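Local coordinates for Lmo0181 protein (Listeria monocytogenes serovar 1/2a, PDB 5F7V) that binds the cyclic glucan cycloalternan outside the cell membrane and probably passes it to an ABC transporter for uptake, at residues L74-F79 with V353-V358; F127-T132 with F346-Y351; M179-K184 with A277-A282. All coordinates share one frame; numbering follows the deposited sequence. Where two conformers were deposited one is given.

Contact 1 of 3, residues L74-F79 with V353-V358; sequences LNYETF and VLPPVV. With GLC (alpha-D-glucopyranose), chain B.
Glu77 and Pro355 mark the closest backbone approach, CA to CA 6.0 Å, where the end of strand 71-75 turning into helix 76-85 meets the irregular chain between strand 352-353 and helix 361-376. Tyr76 swings its ring out opposite the backbone N (chi1 -161°) and lays one face against Pro355, whose CD sits 3.6 Å from the ring centroid and only 8° off the normal, a CH-pi contact. Val357 CG2 closes on the ring edge at CE1, 3.8 Å away, and Leu354 CD1 touches the hydroxyl OH of Tyr76 at 3.6 Å. Two waters bridge the backbones: one donates to both Glu77 O and Val358 O, and a second accepts from Val358 N beside Glu77 O and Pro356 O. The strand-to-helix turn supplies two residues of the cycloalternan pocket. Asn75 OD1 caps the helix, accepting weakly from Thr78 N and, on an in-plane lone pair, from Thr78 OG1 at 2.7 Å; Asn75 ND2 donates to O4 of glucose B over 2.9 Å. The same O4 donates to Glu77 OE2 at 2.7 Å. This sugar hydroxyl is thus fixed in both its donor and acceptor roles beside the N-cap, while apolar Tyr76-Pro355 packing joins the turn to the 353-358 loop.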
loop_
_atom_site.group_PDB
_atom_site.type_symbol
_atom_site.label_atom_id
_atom_site.label_comp_id
_atom_site.label_asym_id
_atom_site.label_seq_id
_atom_site.Cartn_x
_atom_site.Cartn_y
_atom_site.Cartn_z
ATOM N N LEU A 74 -2.826 9.919 5.732
ATOM C CA LEU A 74 -2.656 8.687 6.545
ATOM C C LEU A 74 -3.000 7.533 5.667
ATOM O O LEU A 74 -3.794 7.644 4.772
ATOM C CB LEU A 74 -3.567 8.640 7.765
ATOM C CG LEU A 74 -3.253 9.711 8.804
ATOM C CD1 LEU A 74 -4.355 9.720 9.854
ATOM C CD2 LEU A 74 -1.908 9.555 9.447
ATOM N N ASN A 75 -2.324 6.421 5.927
ATOM C CA ASN A 75 -2.676 5.153 5.300
ATOM C C ASN A 75 -3.608 4.358 6.208
ATOM O O ASN A 75 -3.787 4.644 7.389
ATOM C CB ASN A 75 -1.423 4.387 4.824
ATOM C CG ASN A 75 -0.497 3.975 5.930
ATOM O OD1 ASN A 75 -0.711 4.286 7.071
ATOM N ND2 ASN A 75 0.556 3.310 5.541
ATOM N N TYR A 76 -4.190 3.313 5.629
ATOM C CA TYR A 76 -5.124 2.463 6.336
ATOM C C TYR A 76 -4.462 1.914 7.583
ATOM O O TYR A 76 -5.045 1.941 8.657
ATOM C CB TYR A 76 -5.537 1.339 5.380
ATOM C CG TYR A 76 -6.811 0.557 5.690
ATOM C CD1 TYR A 76 -7.224 0.223 6.978
ATOM C CD2 TYR A 76 -7.582 0.090 4.646
ATOM C CE1 TYR A 76 -8.376 -0.502 7.180
ATOM C CE2 TYR A 76 -8.758 -0.609 4.838
ATOM C CZ TYR A 76 -9.135 -0.917 6.125
ATOM O OH TYR A 76 -10.282 -1.637 6.338
ATOM N N GLU A 77 -3.226 1.452 7.441
ATOM C CA GLU A 77 -2.665 0.698 8.556
ATOM C C GLU A 77 -2.102 1.591 9.651
ATOM O O GLU A 77 -1.852 1.055 10.719
ATOM C CB GLU A 77 -1.685 -0.367 8.058
ATOM C CG GLU A 77 -0.499 0.121 7.238
ATOM C CD GLU A 77 -0.735 0.290 5.733
ATOM O OE1 GLU A 77 -1.818 0.754 5.310
ATOM O OE2 GLU A 77 0.192 -0.008 4.943
ATOM N N THR A 78 -1.918 2.899 9.451
ATOM C CA THR A 78 -1.500 3.783 10.562
ATOM C C THR A 78 -2.658 4.564 11.133
ATOM O O THR A 78 -2.552 5.181 12.189
ATOM C CB THR A 78 -0.397 4.754 10.106
ATOM O OG1 THR A 78 0.606 4.023 9.402
ATOM C CG2 THR A 78 0.295 5.461 11.242
ATOM N N PHE A 79 -3.796 4.564 10.439
ATOM C CA PHE A 79 -4.934 5.348 10.906
ATOM C C PHE A 79 -5.289 5.125 12.386
ATOM O O PHE A 79 -5.457 6.118 13.096
ATOM C CB PHE A 79 -6.169 5.103 10.023
ATOM C CG PHE A 79 -7.439 5.670 10.574
ATOM C CD1 PHE A 79 -7.669 7.012 10.481
ATOM C CD2 PHE A 79 -8.355 4.873 11.220
ATOM C CE1 PHE A 79 -8.840 7.537 11.011
ATOM C CE2 PHE A 79 -9.524 5.375 11.725
ATOM C CZ PHE A 79 -9.768 6.735 11.634
ATOM N N VAL A 353 -7.792 -8.814 1.355
ATOM C CA VAL A 353 -7.700 -8.936 2.800
ATOM C C VAL A 353 -7.305 -7.578 3.367
ATOM O O VAL A 353 -6.303 -6.985 2.987
ATOM C CB VAL A 353 -6.782 -10.084 3.251
ATOM C CG1 VAL A 353 -7.473 -11.393 2.918
ATOM C CG2 VAL A 353 -5.346 -9.927 2.727
ATOM N N LEU A 354 -8.131 -7.069 4.268
ATOM C CA LEU A 354 -7.931 -5.744 4.843
ATOM C C LEU A 354 -6.729 -5.767 5.780
ATOM O O LEU A 354 -6.447 -6.798 6.399
ATOM C CB LEU A 354 -9.196 -5.308 5.565
ATOM C CG LEU A 354 -10.446 -5.259 4.690
ATOM C CD1 LEU A 354 -11.630 -4.903 5.562
ATOM C CD2 LEU A 354 -10.286 -4.228 3.586
ATOM N N PRO A 355 -6.013 -4.640 5.919
ATOM C CA PRO A 355 -4.979 -4.576 6.954
ATOM C C PRO A 355 -5.533 -4.813 8.361
ATOM O O PRO A 355 -6.648 -4.356 8.626
ATOM C CB PRO A 355 -4.494 -3.139 6.874
ATOM C CG PRO A 355 -4.998 -2.607 5.587
ATOM C CD PRO A 355 -6.294 -3.315 5.334
ATOM N N PRO A 356 -4.793 -5.532 9.211
ATOM C CA PRO A 356 -5.195 -5.531 10.610
ATOM C C PRO A 356 -5.262 -4.086 11.124
ATOM O O PRO A 356 -4.401 -3.272 10.792
ATOM C CB PRO A 356 -4.093 -6.342 11.273
ATOM C CG PRO A 356 -3.510 -7.134 10.220
ATOM C CD PRO A 356 -3.529 -6.257 9.013
ATOM N N VAL A 357 -6.244 -3.796 11.960
ATOM C CA VAL A 357 -6.465 -2.446 12.503
ATOM C C VAL A 357 -6.113 -2.443 13.991
ATOM O O VAL A 357 -6.928 -2.841 14.814
ATOM C CB VAL A 357 -7.907 -1.972 12.218
ATOM C CG1 VAL A 357 -8.203 -0.613 12.826
ATOM C CG2 VAL A 357 -8.119 -1.929 10.691
ATOM N N VAL A 358 -4.883 -2.040 14.277
ATOM C CA VAL A 358 -4.356 -2.042 15.646
ATOM C C VAL A 358 -3.502 -0.806 15.822
ATOM O O VAL A 358 -2.767 -0.400 14.917
ATOM C CB VAL A 358 -3.576 -3.330 15.944
ATOM C CG1 VAL A 358 -4.497 -4.542 15.859
ATOM C CG2 VAL A 358 -2.389 -3.536 15.024
HETATM C C1 GLC B . 1.231 2.607 -0.850
HETATM C C2 GLC B . -0.170 3.069 -0.519
HETATM C C3 GLC B . -0.368 3.105 0.986
HETATM C C4 GLC B . 0.036 1.776 1.613
HETATM C C5 GLC B . 1.468 1.428 1.229
HETATM C C6 GLC B . 1.897 0.051 1.720
HETATM O O2 GLC B . -0.376 4.361 -1.101
HETATM O O3 GLC B . -1.751 3.341 1.231
HETATM O O4 GLC B . 0.003 1.939 3.034
HETATM O O5 GLC B . 1.564 1.380 -0.212
HETATM O O6 GLC B . 3.187 -0.162 1.103
HETATM O O HOH W 1 -2.107 1.852 13.480
HETATM O O HOH W 2 -3.665 -0.868 11.748
#

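Contact 2 of 3, residues F127-T132 with F346-Y351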
loop_
_atom_site.group_PDB
_atom_site.type_symbol
_atom_site.label_atom_id
_atom_site.label_comp_id
_atom_site.label_asym_id
_atom_site.label_seq_id
_atom_site.Cartn_x
_atom_site.Cartn_y
_atom_site.Cartn_z
ATOM N N PHE A 127 -7.416 4.503 -3.202
ATOM C CA PHE A 127 -7.199 3.126 -2.787
ATOM C C PHE A 127 -6.351 2.406 -3.826
ATOM O O PHE A 127 -6.189 2.875 -4.974
ATOM C CB PHE A 127 -8.507 2.423 -2.399
ATOM C CG PHE A 127 -9.383 2.054 -3.561
ATOM C CD1 PHE A 127 -10.310 2.966 -4.057
ATOM C CD2 PHE A 127 -9.306 0.812 -4.174
ATOM C CE1 PHE A 127 -11.133 2.678 -5.124
ATOM C CE2 PHE A 127 -10.126 0.522 -5.246
ATOM C CZ PHE A 127 -11.032 1.446 -5.697
ATOM N N SER A 128 -5.808 1.281 -3.387
ATOM C CA SER A 128 -4.822 0.583 -4.235
ATOM C C SER A 128 -4.646 -0.864 -3.811
ATOM O O SER A 128 -5.157 -1.303 -2.783
ATOM C CB SER A 128 -3.467 1.307 -4.116
ATOM O OG SER A 128 -2.930 1.216 -2.813
ATOM N N ASN A 129 -3.940 -1.611 -4.651
ATOM C CA ASN A 129 -3.587 -3.001 -4.353
ATOM C C ASN A 129 -2.276 -3.333 -5.023
ATOM O O ASN A 129 -1.605 -2.484 -5.598
ATOM C CB ASN A 129 -4.755 -3.924 -4.678
ATOM C CG ASN A 129 -5.138 -3.894 -6.132
ATOM O OD1 ASN A 129 -4.451 -3.313 -6.979
ATOM N ND2 ASN A 129 -6.262 -4.512 -6.456
ATOM N N VAL A 130 -1.909 -4.601 -4.811
ATOM C CA VAL A 130 -0.646 -5.132 -5.300
ATOM C C VAL A 130 -0.934 -6.202 -6.328
ATOM O O VAL A 130 -1.932 -6.897 -6.274
ATOM C CB VAL A 130 0.157 -5.686 -4.110
ATOM C CG1 VAL A 130 1.341 -6.571 -4.536
ATOM C CG2 VAL A 130 0.629 -4.529 -3.209
ATOM N N VAL A 131 -0.074 -6.262 -7.345
ATOM C CA VAL A 131 -0.184 -7.212 -8.438
ATOM C C VAL A 131 1.196 -7.760 -8.722
ATOM O O VAL A 131 2.206 -7.244 -8.237
ATOM C CB VAL A 131 -0.754 -6.574 -9.724
ATOM C CG1 VAL A 131 -2.223 -6.235 -9.500
ATOM C CG2 VAL A 131 -0.006 -5.332 -10.144
ATOM N N THR A 132 1.216 -8.832 -9.504
ATOM C CA THR A 132 2.494 -9.304 -10.067
ATOM C C THR A 132 2.764 -8.544 -11.332
ATOM O O THR A 132 2.018 -8.676 -12.305
ATOM C CB THR A 132 2.429 -10.800 -10.334
ATOM O OG1 THR A 132 2.156 -11.456 -9.092
ATOM C CG2 THR A 132 3.738 -11.298 -10.934
ATOM N N PHE A 346 -8.800 -4.786 -10.878
ATOM C CA PHE A 346 -10.162 -4.916 -10.363
ATOM C C PHE A 346 -10.497 -6.358 -10.029
ATOM O O PHE A 346 -11.181 -6.598 -9.034
ATOM C CB PHE A 346 -11.142 -4.280 -11.365
ATOM C CG PHE A 346 -10.830 -2.843 -11.569
ATOM C CD1 PHE A 346 -11.243 -1.903 -10.657
ATOM C CD2 PHE A 346 -10.043 -2.465 -12.639
ATOM C CE1 PHE A 346 -10.884 -0.565 -10.847
ATOM C CE2 PHE A 346 -9.668 -1.146 -12.825
ATOM C CZ PHE A 346 -10.113 -0.206 -11.932
ATOM N N GLU A 347 -10.019 -7.315 -10.821
ATOM C CA GLU A 347 -10.263 -8.735 -10.485
ATOM C C GLU A 347 -9.700 -9.053 -9.102
ATOM O O GLU A 347 -10.304 -9.826 -8.346
ATOM C CB GLU A 347 -9.579 -9.629 -11.508
ATOM C CG GLU A 347 -10.258 -9.622 -12.857
ATOM C CD GLU A 347 -9.363 -10.119 -13.986
ATOM O OE1 GLU A 347 -8.177 -10.445 -13.754
ATOM O OE2 GLU A 347 -9.907 -10.187 -15.111
ATOM N N SER A 348 -8.572 -8.439 -8.739
ATOM C CA SER A 348 -7.924 -8.707 -7.456
ATOM C C SER A 348 -8.804 -8.328 -6.275
ATOM O O SER A 348 -8.655 -8.938 -5.219
ATOM C CB SER A 348 -6.588 -7.977 -7.393
ATOM O OG SER A 348 -5.622 -8.432 -8.322
ATOM N N LEU A 349 -9.731 -7.384 -6.423
ATOM C CA LEU A 349 -10.550 -6.935 -5.304
ATOM C C LEU A 349 -11.445 -8.012 -4.745
ATOM O O LEU A 349 -11.789 -7.954 -3.573
ATOM C CB LEU A 349 -11.356 -5.723 -5.714
ATOM C CG LEU A 349 -10.551 -4.484 -6.109
ATOM C CD1 LEU A 349 -11.458 -3.454 -6.737
ATOM C CD2 LEU A 349 -9.827 -3.914 -4.901
ATOM N N GLN A 350 -11.794 -9.027 -5.527
ATOM C CA GLN A 350 -12.577 -10.140 -5.012
ATOM C C GLN A 350 -11.904 -10.847 -3.825
ATOM O O GLN A 350 -12.543 -11.350 -2.917
ATOM C CB GLN A 350 -12.826 -11.191 -6.104
ATOM C CG GLN A 350 -13.748 -12.307 -5.637
ATOM C CD GLN A 350 -14.147 -13.332 -6.708
ATOM O OE1 GLN A 350 -14.442 -14.498 -6.429
ATOM N NE2 GLN A 350 -14.106 -12.912 -7.948
ATOM N N TYR A 351 -10.572 -10.871 -3.845
ATOM C CA TYR A 351 -9.804 -11.686 -2.900
ATOM C C TYR A 351 -9.135 -10.838 -1.851
ATOM O O TYR A 351 -8.254 -11.319 -1.167
ATOM C CB TYR A 351 -8.746 -12.505 -3.658
ATOM C CG TYR A 351 -9.262 -13.038 -4.973
ATOM C CD1 TYR A 351 -10.297 -13.972 -5.004
ATOM C CD2 TYR A 351 -8.731 -12.576 -6.177
ATOM C CE1 TYR A 351 -10.754 -14.450 -6.219
ATOM C CE2 TYR A 351 -9.231 -13.046 -7.385
ATOM C CZ TYR A 351 -10.220 -13.961 -7.429
ATOM O OH TYR A 351 -10.719 -14.434 -8.629
HETATM O O HOH W 3 -3.160 -9.203 -7.268
#
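Asn129 turns CG into the position between its backbone N and carbonyl carbon (chi1 62°), which aims the amide at the 346-351 segment, ND2 lying 3.6 Å from Ser348 CB, while Leu349, with CG beside its own backbone N (chi1 -62°), sends CD2 to the same ND2 at 3.9 Å. The setting is a type 2 periplasmic-binding-protein fold, in which the long strand 119-135 runs through the central mixed sheet and the segment 346-351 packs against it. The two side chains, Asn129 and Leu349, cross at about a right angle. ND2 is not left to these carbon neighbours: it donates to Val345 O, just before the 346-351 segment, and this bond ties the interruption of strand 119-135 to helix 343-347. The other branch of Leu349, CD1, lies near the plane of the Phe127 ring and meets its edge at CE2, 4.5 Å away, a loose apolar touch. Phe280 of the neighbouring strand 278-287 also packs on Leu349, so Leu349 touches side chains of two adjacent strands. Val131 adds a more distant touch, its CG1 lying 4.2 Å from Ser348 OG. That hydroxyl is also bonded to Ala344 O. One water donates to both Ser348 OG and Val130 O, its oxygen 2.8 Å from each.

Contact 3 of 3, residues M179-K184 with A277-A282. With GLC (alpha-D-glucopyranose), chain C; GLC (alpha-D-glucopyranose), chain B.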
loop_
_atom_site.group_PDB
_atom_site.type_symbol
_atom_site.label_atom_id
_atom_site.label_comp_id
_atom_site.label_asym_id
_atom_site.label_seq_id
_atom_site.Cartn_x
_atom_site.Cartn_y
_atom_site.Cartn_z
ATOM N N MET A 179 6.175 -7.539 7.416
ATOM C CA MET A 179 4.869 -7.718 8.039
ATOM C C MET A 179 3.752 -7.345 7.085
ATOM O O MET A 179 2.730 -8.032 7.031
ATOM C CB MET A 179 4.799 -6.912 9.351
ATOM C CG MET A 179 3.426 -6.994 9.988
ATOM S SD MET A 179 3.005 -8.658 10.593
ATOM C CE MET A 179 3.270 -8.388 12.328
ATOM N N ASN A 180 3.907 -6.246 6.346
ATOM C CA ASN A 180 2.815 -5.815 5.458
ATOM C C ASN A 180 2.569 -6.822 4.366
ATOM O O ASN A 180 1.414 -7.116 4.040
ATOM C CB ASN A 180 3.102 -4.454 4.830
ATOM C CG ASN A 180 2.103 -3.398 5.218
ATOM O OD1 ASN A 180 1.651 -3.332 6.374
ATOM N ND2 ASN A 180 1.743 -2.566 4.252
ATOM N N GLU A 181 3.637 -7.416 3.839
ATOM C CA GLU A 181 3.432 -8.432 2.802
ATOM C C GLU A 181 2.885 -9.715 3.416
ATOM O O GLU A 181 2.097 -10.447 2.822
ATOM C CB GLU A 181 4.741 -8.702 2.078
ATOM C CG GLU A 181 4.550 -9.449 0.765
ATOM C CD GLU A 181 3.974 -8.600 -0.356
ATOM O OE1 GLU A 181 3.814 -7.344 -0.227
ATOM O OE2 GLU A 181 3.707 -9.214 -1.425
ATOM N N PHE A 182 3.358 -9.998 4.627
ATOM C CA PHE A 182 3.076 -11.313 5.225
ATOM C C PHE A 182 1.649 -11.497 5.645
ATOM O O PHE A 182 1.189 -12.628 5.586
ATOM C CB PHE A 182 3.983 -11.514 6.421
ATOM C CG PHE A 182 3.955 -12.936 6.913
ATOM C CD1 PHE A 182 4.387 -13.961 6.078
ATOM C CD2 PHE A 182 3.482 -13.268 8.159
ATOM C CE1 PHE A 182 4.364 -15.279 6.471
ATOM C CE2 PHE A 182 3.451 -14.588 8.562
ATOM C CZ PHE A 182 3.877 -15.583 7.707
ATOM N N TYR A 183 0.924 -10.457 6.046
ATOM C CA TYR A 183 -0.465 -10.778 6.428
ATOM C C TYR A 183 -1.217 -11.282 5.198
ATOM O O TYR A 183 -2.127 -12.094 5.305
ATOM C CB TYR A 183 -1.202 -9.654 7.149
ATOM C CG TYR A 183 -1.525 -8.387 6.390
ATOM C CD1 TYR A 183 -2.639 -8.298 5.590
ATOM C CD2 TYR A 183 -0.729 -7.258 6.481
ATOM C CE1 TYR A 183 -2.981 -7.127 4.940
ATOM C CE2 TYR A 183 -1.044 -6.081 5.847
ATOM C CZ TYR A 183 -2.160 -6.040 5.064
ATOM O OH TYR A 183 -2.492 -4.859 4.453
ATOM N N LYS A 184 -0.865 -10.779 4.014
ATOM C CA LYS A 184 -1.422 -11.302 2.756
ATOM C C LYS A 184 -0.927 -12.702 2.420
ATOM O O LYS A 184 -1.719 -13.574 2.101
ATOM C CB LYS A 184 -1.087 -10.325 1.654
ATOM C CG LYS A 184 -1.476 -10.808 0.276
ATOM C CD LYS A 184 -0.973 -9.936 -0.858
ATOM C CE LYS A 184 0.549 -9.886 -0.971
ATOM N NZ LYS A 184 0.961 -8.867 -1.972
ATOM N N ALA A 277 -5.374 -14.338 -2.034
ATOM C CA ALA A 277 -5.486 -13.224 -1.094
ATOM C C ALA A 277 -4.669 -12.072 -1.641
ATOM O O ALA A 277 -3.491 -12.259 -2.004
ATOM C CB ALA A 277 -5.018 -13.620 0.295
ATOM N N THR A 278 -5.315 -10.918 -1.703
ATOM C CA THR A 278 -4.689 -9.735 -2.297
ATOM C C THR A 278 -4.791 -8.577 -1.324
ATOM O O THR A 278 -5.644 -8.490 -0.423
ATOM C CB THR A 278 -5.393 -9.386 -3.592
ATOM O OG1 THR A 278 -6.778 -9.195 -3.309
ATOM C CG2 THR A 278 -5.165 -10.525 -4.615
ATOM N N HIS A 279 -3.834 -7.686 -1.469
ATOM C CA HIS A 279 -3.796 -6.465 -0.646
ATOM C C HIS A 279 -4.910 -5.511 -1.032
ATOM O O HIS A 279 -5.341 -5.420 -2.164
ATOM C CB HIS A 279 -2.465 -5.758 -0.840
ATOM C CG HIS A 279 -1.404 -6.239 0.091
ATOM N ND1 HIS A 279 -0.132 -6.552 -0.327
ATOM C CD2 HIS A 279 -1.407 -6.389 1.435
ATOM C CE1 HIS A 279 0.599 -6.878 0.723
ATOM N NE2 HIS A 279 -0.148 -6.775 1.797
ATOM N N PHE A 280 -5.353 -4.733 -0.057
ATOM C CA PHE A 280 -6.221 -3.562 -0.206
ATOM C C PHE A 280 -5.675 -2.478 0.699
ATOM O O PHE A 280 -5.605 -2.633 1.909
ATOM C CB PHE A 280 -7.666 -3.892 0.167
ATOM C CG PHE A 280 -8.602 -2.736 -0.051
ATOM C CD1 PHE A 280 -9.188 -2.547 -1.302
ATOM C CD2 PHE A 280 -8.832 -1.816 0.955
ATOM C CE1 PHE A 280 -10.046 -1.481 -1.505
ATOM C CE2 PHE A 280 -9.665 -0.735 0.737
ATOM C CZ PHE A 280 -10.247 -0.597 -0.481
ATOM N N PHE A 281 -5.293 -1.385 0.072
ATOM C CA PHE A 281 -4.735 -0.227 0.781
ATOM C C PHE A 281 -5.593 0.980 0.471
ATOM O O PHE A 281 -6.241 1.056 -0.549
ATOM C CB PHE A 281 -3.279 -0.028 0.351
ATOM C CG PHE A 281 -2.360 -1.118 0.808
ATOM C CD1 PHE A 281 -2.222 -1.389 2.166
ATOM C CD2 PHE A 281 -1.599 -1.814 -0.094
ATOM C CE1 PHE A 281 -1.385 -2.397 2.584
ATOM C CE2 PHE A 281 -0.762 -2.830 0.330
ATOM C CZ PHE A 281 -0.643 -3.113 1.669
ATOM N N ALA A 282 -5.551 1.956 1.355
ATOM C CA ALA A 282 -6.247 3.214 1.136
ATOM C C ALA A 282 -5.563 4.339 1.838
ATOM O O ALA A 282 -5.052 4.148 2.938
ATOM C CB ALA A 282 -7.688 3.158 1.610
HETATM C C1 GLC C . 3.994 -1.103 1.817
HETATM C C2 GLC C . 5.359 -1.007 1.149
HETATM C C3 GLC C . 5.225 -1.416 -0.318
HETATM C C4 GLC C . 4.634 -2.811 -0.399
HETATM C C5 GLC C . 3.357 -2.940 0.446
HETATM C C6 GLC C . 2.862 -4.379 0.613
HETATM O O2 GLC C . 5.899 0.321 1.270
HETATM O O3 GLC C . 6.550 -1.389 -0.869
HETATM O O4 GLC C . 4.269 -3.123 -1.754
HETATM O O5 GLC C . 3.508 -2.441 1.775
HETATM O O6 GLC C . 3.888 -5.146 1.234
HETATM C C1 GLC B . 1.231 2.607 -0.850
HETATM C C2 GLC B . -0.170 3.069 -0.519
HETATM C C3 GLC B . -0.368 3.105 0.986
HETATM C C4 GLC B . 0.036 1.776 1.613
HETATM C C5 GLC B . 1.468 1.428 1.229
HETATM C C6 GLC B . 1.897 0.051 1.720
HETATM O O2 GLC B . -0.376 4.361 -1.101
HETATM O O3 GLC B . -1.751 3.341 1.231
HETATM O O4 GLC B . 0.003 1.939 3.034
HETATM O O5 GLC B . 1.564 1.380 -0.212
HETATM O O6 GLC B . 3.187 -0.162 1.103
HETATM O O HOH W 4 -4.579 -4.999 2.792
#
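Lys184, in helix 179-187, and Ala277, just ahead of strand 278-287, bring the two backbones nearest, CA to CA 5.9 Å. The His279 ring is held on both faces, by Phe281 CZ offset on one and by Lys184 CD on the other, 3.8 Å from the ring centroid. At its edge NE2 donates to Asn180 O at 2.8 Å (154°), the donor tilted above the carbonyl plane. The ring also forms an offset edge-to-face (T-shaped) pair with Tyr183, its edge toward the tyrosine face and the planes 77° apart. Lys184 is bent at its third torsion, and its NZ reaches Glu181 OE2 at 2.8 Å from above the carboxylate plane; Glu270 forms a second salt bridge to NZ. This corner of the solute-binding cleft is built as a sugar site, an aromatic platform with hydrogen-bonding side chains beside it. C6 of glucose B lies 4.0 Å above the plane of the Phe281 ring, over its centre, and Phe281 CE1 abuts the edge of Tyr183. Asn180 ND2 donates to glucose C O5 at 3.0 Å, while Asn180 OD1 takes a bond from Trp361. Glu181 OE1 accepts from glucose C O6 at 2.6 Å, and a water accepts from both Tyr183 OH (2.7 Å) and Phe280 N.

The three contacts converge on strand 278-287 and the bound cycloalternan. Contact 3 lies about 10 Å from each of the others, centre to centre, whereas contacts 1 and 2 are about 16 Å apart. Contacts 1 and 3 both touch glucose B and are joined at the pocket by a hydrogen bond between Glu77 OE2 and Asn180 ND2, 3.1 Å apart, and by a probable backbone hydrogen bond, Val353 N to Thr278 O, 2.8 Å. Contact 2 adjoins contact 3 across neighbouring strands: Ser128 O and Phe281 N lie 2.9 Å apart, and Ser348 O meets Thr278 OG1 at 2.7 Å. The Val130 side chain comes within about 4 Å of a bound glucose, so contact 2 also borders the pocket.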